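Local coordinates for protein putative decarboxylase involved in desferrioxamine biosynthesis (Erwinia amylovora, PDB 5O5C) that probably decarboxylates lysine, with pyridoxal 5'-phosphate as cofactor, in the pathway that makes the siderophore desferrioxamine E, at residues M178-D183 / H347-V352; W207-S212 / P263-A268; Y242-D247 / G282-L287. All blocks are in the same frame, centred on the assembly; numbering follows the deposited sequence.

Contact 1. Residues M178-D183 / H347-V352; sequences MLLARD and HHLSHV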
loop_
_atom_site.group_PDB
_atom_site.type_symbol
_atom_site.label_atom_id
_atom_site.label_comp_id
_atom_site.label_asym_id
_atom_site.label_seq_id
_atom_site.Cartn_x
_atom_site.Cartn_y
_atom_site.Cartn_z
ATOM N N MET B 178 -15.927 -4.751 -3.255
ATOM C CA MET B 178 -16.679 -5.967 -3.031
ATOM C C MET B 178 -17.019 -6.132 -1.525
ATOM O O MET B 178 -18.028 -6.740 -1.183
ATOM C CB MET B 178 -15.929 -7.172 -3.578
ATOM C CG MET B 178 -15.618 -7.104 -5.074
ATOM S SD MET B 178 -17.079 -6.836 -6.092
ATOM C CE MET B 178 -18.061 -8.202 -5.787
ATOM N N LEU B 179 -16.203 -5.539 -0.649
ATOM C CA LEU B 179 -16.430 -5.592 0.762
ATOM C C LEU B 179 -17.724 -4.799 1.105
ATOM O O LEU B 179 -18.628 -5.338 1.759
ATOM C CB LEU B 179 -15.226 -5.081 1.523
ATOM C CG LEU B 179 -15.301 -4.898 3.052
ATOM C CD1 LEU B 179 -15.728 -6.106 3.851
ATOM C CD2 LEU B 179 -13.925 -4.411 3.492
ATOM N N LEU B 180 -17.781 -3.561 0.617
ATOM C CA LEU B 180 -18.933 -2.714 0.765
ATOM C C LEU B 180 -20.160 -3.337 0.106
ATOM O O LEU B 180 -21.200 -3.351 0.719
ATOM C CB LEU B 180 -18.698 -1.302 0.245
ATOM C CG LEU B 180 -18.099 -0.334 1.250
ATOM C CD1 LEU B 180 -16.814 -0.870 1.831
ATOM C CD2 LEU B 180 -17.833 1.042 0.672
ATOM N N ALA B 181 -20.037 -3.880 -1.103
ATOM C CA ALA B 181 -21.205 -4.519 -1.768
ATOM C C ALA B 181 -21.718 -5.634 -0.934
ATOM O O ALA B 181 -22.891 -5.698 -0.705
ATOM C CB ALA B 181 -20.867 -5.043 -3.154
ATOM N N ARG B 182 -20.844 -6.544 -0.536
ATOM C CA ARG B 182 -21.147 -7.614 0.395
ATOM C C ARG B 182 -21.809 -7.093 1.665
ATOM O O ARG B 182 -22.940 -7.518 1.970
ATOM C CB ARG B 182 -19.889 -8.400 0.785
ATOM C CG ARG B 182 -20.142 -9.635 1.626
ATOM C CD ARG B 182 -18.862 -10.157 2.249
ATOM N NE ARG B 182 -18.444 -9.271 3.350
ATOM C CZ ARG B 182 -17.395 -9.449 4.133
ATOM N NH1 ARG B 182 -16.589 -10.503 4.002
ATOM N NH2 ARG B 182 -17.151 -8.565 5.082
ATOM N N ASP B 183 -21.115 -6.227 2.420
ATOM C CA ASP B 183 -21.682 -5.734 3.686
ATOM C C ASP B 183 -22.916 -4.885 3.574
ATOM O O ASP B 183 -23.842 -5.077 4.344
ATOM C CB ASP B 183 -20.667 -5.035 4.578
ATOM C CG ASP B 183 -19.606 -5.980 5.108
ATOM O OD1 ASP B 183 -19.513 -7.123 4.655
ATOM O OD2 ASP B 183 -18.849 -5.550 5.966
ATOM N N HIS B 347 -21.792 6.816 3.873
ATOM C CA HIS B 347 -22.233 5.936 4.944
ATOM C C HIS B 347 -21.836 4.489 4.753
ATOM O O HIS B 347 -21.765 3.788 5.753
ATOM C CB HIS B 347 -23.741 6.053 5.233
ATOM C CG HIS B 347 -24.145 7.424 5.708
ATOM N ND1 HIS B 347 -23.870 7.890 6.979
ATOM C CD2 HIS B 347 -24.792 8.433 5.074
ATOM C CE1 HIS B 347 -24.318 9.125 7.106
ATOM N NE2 HIS B 347 -24.897 9.474 5.967
ATOM N N HIS B 348 -21.588 4.034 3.511
ATOM C CA HIS B 348 -21.236 2.644 3.297
ATOM C C HIS B 348 -19.827 2.381 3.804
ATOM O O HIS B 348 -19.543 1.253 4.215
ATOM C CB HIS B 348 -21.356 2.185 1.847
ATOM C CG HIS B 348 -22.745 2.201 1.309
ATOM N ND1 HIS B 348 -23.049 2.809 0.113
ATOM C CD2 HIS B 348 -23.908 1.662 1.772
ATOM C CE1 HIS B 348 -24.334 2.669 -0.132
ATOM N NE2 HIS B 348 -24.887 2.006 0.873
ATOM N N LEU B 349 -18.969 3.414 3.793
ATOM C CA LEU B 349 -17.624 3.340 4.328
ATOM C C LEU B 349 -17.656 2.990 5.808
ATOM O O LEU B 349 -16.686 2.417 6.328
ATOM C CB LEU B 349 -16.793 4.628 4.043
ATOM C CG LEU B 349 -16.388 4.827 2.529
ATOM C CD1 LEU B 349 -15.965 6.230 2.205
ATOM C CD2 LEU B 349 -15.292 3.893 2.061
ATOM N N SER B 350 -18.779 3.266 6.491
ATOM C CA SER B 350 -18.899 2.836 7.891
ATOM C C SER B 350 -18.563 1.332 8.042
ATOM O O SER B 350 -17.945 0.939 9.046
ATOM C CB SER B 350 -20.246 3.253 8.534
ATOM O OG SER B 350 -21.275 2.271 8.435
ATOM N N HIS B 351 -18.873 0.488 7.053
ATOM C CA HIS B 351 -18.502 -0.945 7.222
ATOM C C HIS B 351 -16.984 -1.176 7.487
ATOM O O HIS B 351 -16.610 -2.168 8.042
ATOM C CB HIS B 351 -19.052 -1.852 6.096
ATOM C CG HIS B 351 -20.550 -1.844 6.020
ATOM N ND1 HIS B 351 -21.338 -2.558 6.895
ATOM C CD2 HIS B 351 -21.402 -1.145 5.228
ATOM C CE1 HIS B 351 -22.611 -2.285 6.654
ATOM N NE2 HIS B 351 -22.674 -1.431 5.647
ATOM N N VAL B 352 -16.117 -0.250 7.099
ATOM C CA VAL B 352 -14.686 -0.435 7.302
ATOM C C VAL B 352 -14.115 0.119 8.636
ATOM O O VAL B 352 -13.021 -0.291 9.036
ATOM C CB VAL B 352 -13.947 0.098 6.076
ATOM C CG1 VAL B 352 -12.466 0.150 6.315
ATOM C CG2 VAL B 352 -14.243 -0.788 4.862
#

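Contact 2. Residues W207-S212 / P263-A268; sequences WRVFTS and PVAVVA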
loop_
_atom_site.group_PDB
_atom_site.type_symbol
_atom_site.label_atom_id
_atom_site.label_comp_id
_atom_site.label_asym_id
_atom_site.label_seq_id
_atom_site.Cartn_x
_atom_site.Cartn_y
_atom_site.Cartn_z
ATOM N N TRP B 207 -24.859 -15.657 -2.670
ATOM C CA TRP B 207 -24.669 -14.337 -3.267
ATOM C C TRP B 207 -23.805 -14.438 -4.507
ATOM O O TRP B 207 -22.866 -15.191 -4.562
ATOM C CB TRP B 207 -24.072 -13.332 -2.254
ATOM C CG TRP B 207 -24.928 -13.114 -1.031
ATOM C CD1 TRP B 207 -26.231 -13.462 -0.886
ATOM C CD2 TRP B 207 -24.551 -12.483 0.184
ATOM N NE1 TRP B 207 -26.676 -13.148 0.356
ATOM C CE2 TRP B 207 -25.669 -12.536 1.043
ATOM C CE3 TRP B 207 -23.371 -11.891 0.650
ATOM C CZ2 TRP B 207 -25.646 -12.025 2.329
ATOM C CZ3 TRP B 207 -23.345 -11.379 1.918
ATOM C CH2 TRP B 207 -24.493 -11.431 2.751
ATOM N N ARG B 208 -24.155 -13.687 -5.531
ATOM C CA ARG B 208 -23.417 -13.736 -6.775
ATOM C C ARG B 208 -23.066 -12.353 -7.246
ATOM O O ARG B 208 -23.881 -11.459 -7.187
ATOM C CB ARG B 208 -24.195 -14.513 -7.849
ATOM C CG ARG B 208 -24.256 -16.020 -7.569
ATOM C CD ARG B 208 -22.889 -16.705 -7.669
ATOM N NE ARG B 208 -22.917 -18.151 -7.416
ATOM C CZ ARG B 208 -22.852 -18.738 -6.215
ATOM N NH1 ARG B 208 -22.787 -18.033 -5.083
ATOM N NH2 ARG B 208 -22.875 -20.055 -6.138
ATOM N N VAL B 209 -21.844 -12.229 -7.745
ATOM C CA VAL B 209 -21.325 -11.006 -8.388
ATOM C C VAL B 209 -21.090 -11.260 -9.864
ATOM O O VAL B 209 -20.600 -12.300 -10.246
ATOM C CB VAL B 209 -20.014 -10.545 -7.739
ATOM C CG1 VAL B 209 -19.353 -9.405 -8.504
ATOM C CG2 VAL B 209 -20.281 -10.174 -6.268
ATOM N N PHE B 210 -21.420 -10.286 -10.694
ATOM C CA PHE B 210 -21.291 -10.443 -12.137
ATOM C C PHE B 210 -20.170 -9.549 -12.632
ATOM O O PHE B 210 -20.118 -8.361 -12.304
ATOM C CB PHE B 210 -22.595 -10.095 -12.852
ATOM C CG PHE B 210 -23.756 -10.888 -12.383
ATOM C CD1 PHE B 210 -24.491 -10.459 -11.297
ATOM C CD2 PHE B 210 -24.116 -12.071 -13.008
ATOM C CE1 PHE B 210 -25.552 -11.196 -10.828
ATOM C CE2 PHE B 210 -25.197 -12.807 -12.552
ATOM C CZ PHE B 210 -25.922 -12.364 -11.459
ATOM N N THR B 211 -19.294 -10.127 -13.446
ATOM C CA THR B 211 -18.246 -9.370 -14.120
ATOM C C THR B 211 -18.004 -9.907 -15.489
ATOM O O THR B 211 -18.296 -11.066 -15.769
ATOM C CB THR B 211 -16.862 -9.460 -13.441
ATOM O OG1 THR B 211 -16.484 -10.820 -13.241
ATOM C CG2 THR B 211 -16.858 -8.792 -12.190
ATOM N N SER B 212 -17.413 -9.069 -16.325
ATOM C CA SER B 212 -16.968 -9.488 -17.652
ATOM C C SER B 212 -15.832 -10.516 -17.523
ATOM O O SER B 212 -14.976 -10.416 -16.646
ATOM C CB SER B 212 -16.487 -8.261 -18.455
ATOM O OG SER B 212 -16.194 -8.586 -19.798
ATOM N N PRO B 263 -28.563 -12.318 -6.796
ATOM C CA PRO B 263 -27.649 -11.381 -7.427
ATOM C C PRO B 263 -27.464 -10.185 -6.525
ATOM O O PRO B 263 -28.439 -9.591 -6.046
ATOM C CB PRO B 263 -28.354 -11.002 -8.740
ATOM C CG PRO B 263 -29.771 -11.464 -8.585
ATOM C CD PRO B 263 -29.933 -12.167 -7.293
ATOM N N VAL B 264 -26.205 -9.848 -6.298
ATOM C CA VAL B 264 -25.819 -8.855 -5.289
ATOM C C VAL B 264 -25.077 -7.656 -5.916
ATOM O O VAL B 264 -25.215 -6.502 -5.453
ATOM C CB VAL B 264 -25.005 -9.617 -4.185
ATOM C CG1 VAL B 264 -24.260 -8.707 -3.247
ATOM C CG2 VAL B 264 -25.933 -10.510 -3.393
ATOM N N ALA B 265 -24.278 -7.915 -6.950
ATOM C CA ALA B 265 -23.474 -6.888 -7.562
ATOM C C ALA B 265 -22.965 -7.185 -8.965
ATOM O O ALA B 265 -22.689 -8.364 -9.376
ATOM C CB ALA B 265 -22.310 -6.558 -6.638
ATOM N N VAL B 266 -22.760 -6.092 -9.673
ATOM C CA VAL B 266 -22.099 -6.094 -10.963
ATOM C C VAL B 266 -20.807 -5.240 -10.986
ATOM O O VAL B 266 -20.812 -4.071 -10.658
ATOM C CB VAL B 266 -23.018 -5.571 -12.096
ATOM C CG1 VAL B 266 -22.283 -5.672 -13.417
ATOM C CG2 VAL B 266 -24.313 -6.367 -12.182
ATOM N N VAL B 267 -19.706 -5.836 -11.429
ATOM C CA VAL B 267 -18.535 -5.054 -11.741
ATOM C C VAL B 267 -18.499 -4.753 -13.213
ATOM O O VAL B 267 -18.413 -5.668 -14.041
ATOM C CB VAL B 267 -17.234 -5.716 -11.287
ATOM C CG1 VAL B 267 -16.030 -4.949 -11.810
ATOM C CG2 VAL B 267 -17.228 -5.866 -9.781
ATOM N N ALA B 268 -18.533 -3.445 -13.495
ATOM C CA ALA B 268 -18.362 -2.856 -14.829
ATOM C C ALA B 268 -16.991 -2.260 -14.926
ATOM O O ALA B 268 -16.640 -1.387 -14.093
ATOM C CB ALA B 268 -19.380 -1.753 -15.048
HETATM O O HOH W 1 -16.442 -6.075 -15.933
#

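Contact 3. Residues Y242-D247 / G282-L287; sequences YRMDVD and GAISEL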
loop_
_atom_site.group_PDB
_atom_site.type_symbol
_atom_site.label_atom_id
_atom_site.label_comp_id
_atom_site.label_asym_id
_atom_site.label_seq_id
_atom_site.Cartn_x
_atom_site.Cartn_y
_atom_site.Cartn_z
ATOM N N TYR B 242 -15.426 -6.456 -27.455
ATOM C CA TYR B 242 -14.856 -6.847 -26.183
ATOM C C TYR B 242 -15.381 -6.093 -24.934
ATOM O O TYR B 242 -14.710 -6.060 -23.891
ATOM C CB TYR B 242 -13.333 -6.764 -26.290
ATOM C CG TYR B 242 -12.800 -7.704 -27.353
ATOM C CD1 TYR B 242 -12.642 -9.075 -27.081
ATOM C CD2 TYR B 242 -12.544 -7.252 -28.640
ATOM C CE1 TYR B 242 -12.204 -9.959 -28.042
ATOM C CE2 TYR B 242 -12.086 -8.135 -29.626
ATOM C CZ TYR B 242 -11.924 -9.490 -29.322
ATOM O OH TYR B 242 -11.425 -10.336 -30.274
ATOM N N ARG B 243 -16.555 -5.487 -25.090
ATOM C CA ARG B 243 -17.360 -4.919 -24.022
ATOM C C ARG B 243 -18.316 -5.944 -23.507
ATOM O O ARG B 243 -18.856 -6.735 -24.305
ATOM C CB ARG B 243 -18.221 -3.766 -24.528
ATOM C CG ARG B 243 -17.454 -2.658 -25.193
ATOM C CD ARG B 243 -18.389 -1.579 -25.717
ATOM N NE ARG B 243 -17.640 -0.558 -26.418
ATOM C CZ ARG B 243 -18.136 0.330 -27.279
ATOM N NH1 ARG B 243 -19.433 0.359 -27.594
ATOM N NH2 ARG B 243 -17.316 1.189 -27.858
ATOM N N MET B 244 -18.544 -5.930 -22.192
ATOM C CA MET B 244 -19.524 -6.780 -21.591
ATOM C C MET B 244 -20.908 -6.672 -22.263
ATOM O O MET B 244 -21.454 -5.602 -22.447
ATOM C CB MET B 244 -19.663 -6.482 -20.099
ATOM C CG MET B 244 -20.732 -7.312 -19.413
ATOM S SD MET B 244 -21.030 -6.747 -17.750
ATOM C CE MET B 244 -22.297 -7.841 -17.282
ATOM N N ASP B 245 -21.493 -7.814 -22.575
ATOM C CA ASP B 245 -22.790 -7.854 -23.257
ATOM C C ASP B 245 -23.949 -7.850 -22.280
ATOM O O ASP B 245 -24.144 -8.802 -21.557
ATOM C CB ASP B 245 -22.838 -9.100 -24.108
ATOM C CG ASP B 245 -24.105 -9.195 -24.941
ATOM O OD1 ASP B 245 -25.135 -8.552 -24.624
ATOM O OD2 ASP B 245 -24.051 -9.950 -25.904
ATOM N N VAL B 246 -24.744 -6.800 -22.292
ATOM C CA VAL B 246 -25.791 -6.609 -21.286
ATOM C C VAL B 246 -26.939 -7.596 -21.417
ATOM O O VAL B 246 -27.535 -7.945 -20.423
ATOM C CB VAL B 246 -26.345 -5.175 -21.253
ATOM C CG1 VAL B 246 -25.208 -4.175 -21.164
ATOM C CG2 VAL B 246 -27.207 -4.861 -22.482
ATOM N N ASP B 247 -27.240 -8.014 -22.655
ATOM C CA ASP B 247 -28.148 -9.167 -22.927
ATOM C C ASP B 247 -27.659 -10.405 -22.199
ATOM O O ASP B 247 -28.476 -11.131 -21.576
ATOM C CB ASP B 247 -28.272 -9.496 -24.433
ATOM C CG ASP B 247 -28.945 -8.381 -25.251
ATOM O OD1 ASP B 247 -29.655 -7.514 -24.687
ATOM O OD2 ASP B 247 -28.759 -8.383 -26.483
ATOM N N GLY B 282 -24.266 2.881 -18.622
ATOM C CA GLY B 282 -25.691 3.172 -18.551
ATOM C C GLY B 282 -26.586 1.954 -18.487
ATOM O O GLY B 282 -27.384 1.825 -17.587
ATOM N N ALA B 283 -26.421 1.026 -19.413
ATOM C CA ALA B 283 -27.222 -0.192 -19.415
ATOM C C ALA B 283 -27.024 -1.061 -18.144
ATOM O O ALA B 283 -27.980 -1.504 -17.512
ATOM C CB ALA B 283 -26.922 -0.971 -20.639
ATOM N N ILE B 284 -25.771 -1.256 -17.749
ATOM C CA ILE B 284 -25.478 -1.987 -16.536
ATOM C C ILE B 284 -26.144 -1.377 -15.303
ATOM O O ILE B 284 -26.573 -2.101 -14.439
ATOM C CB ILE B 284 -23.960 -2.186 -16.341
ATOM C CG1 ILE B 284 -23.427 -3.064 -17.470
ATOM C CG2 ILE B 284 -23.684 -2.883 -15.033
ATOM C CD1 ILE B 284 -21.930 -3.144 -17.596
ATOM N N SER B 285 -26.173 -0.057 -15.220
ATOM C CA SER B 285 -26.700 0.669 -14.070
ATOM C C SER B 285 -28.238 0.548 -13.971
ATOM O O SER B 285 -28.771 0.538 -12.880
ATOM C CB SER B 285 -26.292 2.139 -14.170
ATOM O OG SER B 285 -26.922 2.928 -13.181
ATOM N N GLU B 286 -28.926 0.478 -15.119
ATOM C CA GLU B 286 -30.384 0.189 -15.174
ATOM C C GLU B 286 -30.688 -1.270 -14.690
ATOM O O GLU B 286 -31.575 -1.513 -13.852
ATOM C CB GLU B 286 -30.958 0.411 -16.589
ATOM C CG GLU B 286 -30.229 1.449 -17.454
ATOM C CD GLU B 286 -31.040 1.991 -18.622
ATOM O OE1 GLU B 286 -31.957 1.275 -19.107
ATOM O OE2 GLU B 286 -30.738 3.123 -19.068
ATOM N N LEU B 287 -29.913 -2.232 -15.167
ATOM C CA LEU B 287 -30.087 -3.592 -14.696
ATOM C C LEU B 287 -29.861 -3.656 -13.179
ATOM O O LEU B 287 -30.668 -4.245 -12.436
ATOM C CB LEU B 287 -29.154 -4.554 -15.448
ATOM C CG LEU B 287 -29.534 -6.035 -15.372
ATOM C CD1 LEU B 287 -29.239 -6.784 -16.658
ATOM C CD2 LEU B 287 -28.890 -6.748 -14.201
#

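Contact 1. Residues M178-D183 / H347-V352
Asp183 lays its methylene over one face of the His351 imidazole, CB lying 3.7 Å from the ring centroid and displaced toward the rim that carries CG and ND1. This is a CH-pi contact: the carboxylate plane stands at 79° to the ring, and the two side chains run past each other in opposite directions. The acid itself is turned to its helix neighbour. Arg182 directs both NE, at 2.7 Å, and NH2, at 2.8 Å, to Asp183 OD1, which lies nearly in the guanidinium plane; the two N-H groups hold that oxygen on the arginine side. Arg182 also bonds backbone carbonyls of Ala224 and Ile225 of the second subunit, so the salt bridge lies at the dimer interface. In this fold-type-I decarboxylase, helix 170-189 starts at the cofactor-binding residues Gly170 and Thr171, and residues 347-352, which follow strand 339-343, lie against its middle. Leu180 provides a little over half of the helix surface buried here. Its branched end reaches the turn, where CG is 3.7 Å from His348 O and CD2 is 3.9 Å from His348 CB. CD2 also approaches Leu349 CD2, while CD1 lies 4.0 Å from Val352 CG2, the two side chains crossing at about a right angle. That same valine methyl is shared with Leu179 CD2, 3.9 Å away, and Leu179 in turn packs on Ile225 of the second subunit.

Contact 2. Residues W207-S212 / P263-A268
Phe210 uses both backbone polar atoms toward the neighbouring strand: its N gives a 2.7 Å bond to Ala265 O (N-H...O 159°), and its O accepts Val267 N at the same distance, so the residue straddles Val266 as parallel pairing requires. A third bond, 3.0 Å from Val264 N to Arg208 O, comes one residue out of step, because the register slips between the Arg208-Pro263 and Val209-Ala265 pairs. Val264 is the extra residue of this beta bulge, its helix-like psi (-35°) breaking the extended run. At the other end the strands part, and a water bridges Ser212 N and Val267 O, donating to the carbonyl at 2.8 Å. These are neighbouring parallel strands of the seven-stranded sheet in the large domain of the fold-type-I enzymes, and the beta-alpha-beta crossover from strand 233-236 through helix 246-258 to strand 262-269 passes over 207-212. On the face beneath that helix, Phe210 turns its ring edge to Pro263, CE1 sitting 3.5 Å from CB in the ring plane, while the ring also packs on Leu249 and Val253. On the face with Val209 and Ala265, covered by helix 170-189, Thr211 lies alongside Val267; its methyl CG2, anti to the carbonyl carbon, comes unusually close to Val267 CB, at 3.2 Å. At the bulge itself, Val264 CG2 rests 3.6 Å from Trp207 CB, meeting the indole obliquely near CG.

Contact 3. Residues Y242-D247 / G282-L287
Met244 reaches toward helix 281-290 and touches Ile284 through its sulfur, SD to CD1 3.7 Å, the two chains crossing obliquely. With CG anti to the backbone N (chi1 178°) and the remainder extended, the thioether stretches inward from the loop as a straight rod. Ile284 comes to meet it: although its CB does not point at the loop, CG1 is anti to the carbonyl carbon and the chain runs on extended (chi2 168°), which brings CD1 forward. The backbone of Met244 is tied down as well, its N bonding to the carboxylate of Asp279, just before that helix. Next comes Asp245, the N-cap of helix 246-258, whose OD1 makes a weak bond to Cys248 N. The two helices lie in the same outer layer of the alpha/beta/alpha domain, on one face of its central sheet; strand 262-269, which lies between them in the chain, runs beneath, with Ile284 packing on its Val266 and Ala268. Val246, in the first turn, makes the larger part of this segment's contribution, chiefly through one methyl. CG1 lies 3.7 Å from Ala283 CB and 4.2 Å from Ile284 CG1, touching two successive residues of the facing helix. One turn further along that helix, Leu287 CD1 approaches Val246 O to 4.3 Å, a loose contact at the margin; the leucine side chain also packs on Leu249 and Val253 of helix 246-258.

All three contacts belong to the cofactor-binding domain, layered about its central sheet. Contact 2 lies within the sheet, buried and held by backbone hydrogen bonds; contacts 1 and 3 have no hydrogen bond across their segments and rest on side-chain packing. Contact 1 pairs a helix on one face with the loop after strand 339-343; contact 3 joins the starts of two helices on the other, and strand 262-269 of contact 2 lies between these two in the chain. Arg182 CG packs on Trp207 CZ3 at 3.7 Å, and Ile284 CG2 lies 3.5 Å from Val266 CG1. Contact 1 is also buried and borders the second subunit, whereas contact 3 is partly buried and touches no other chain of the assembly.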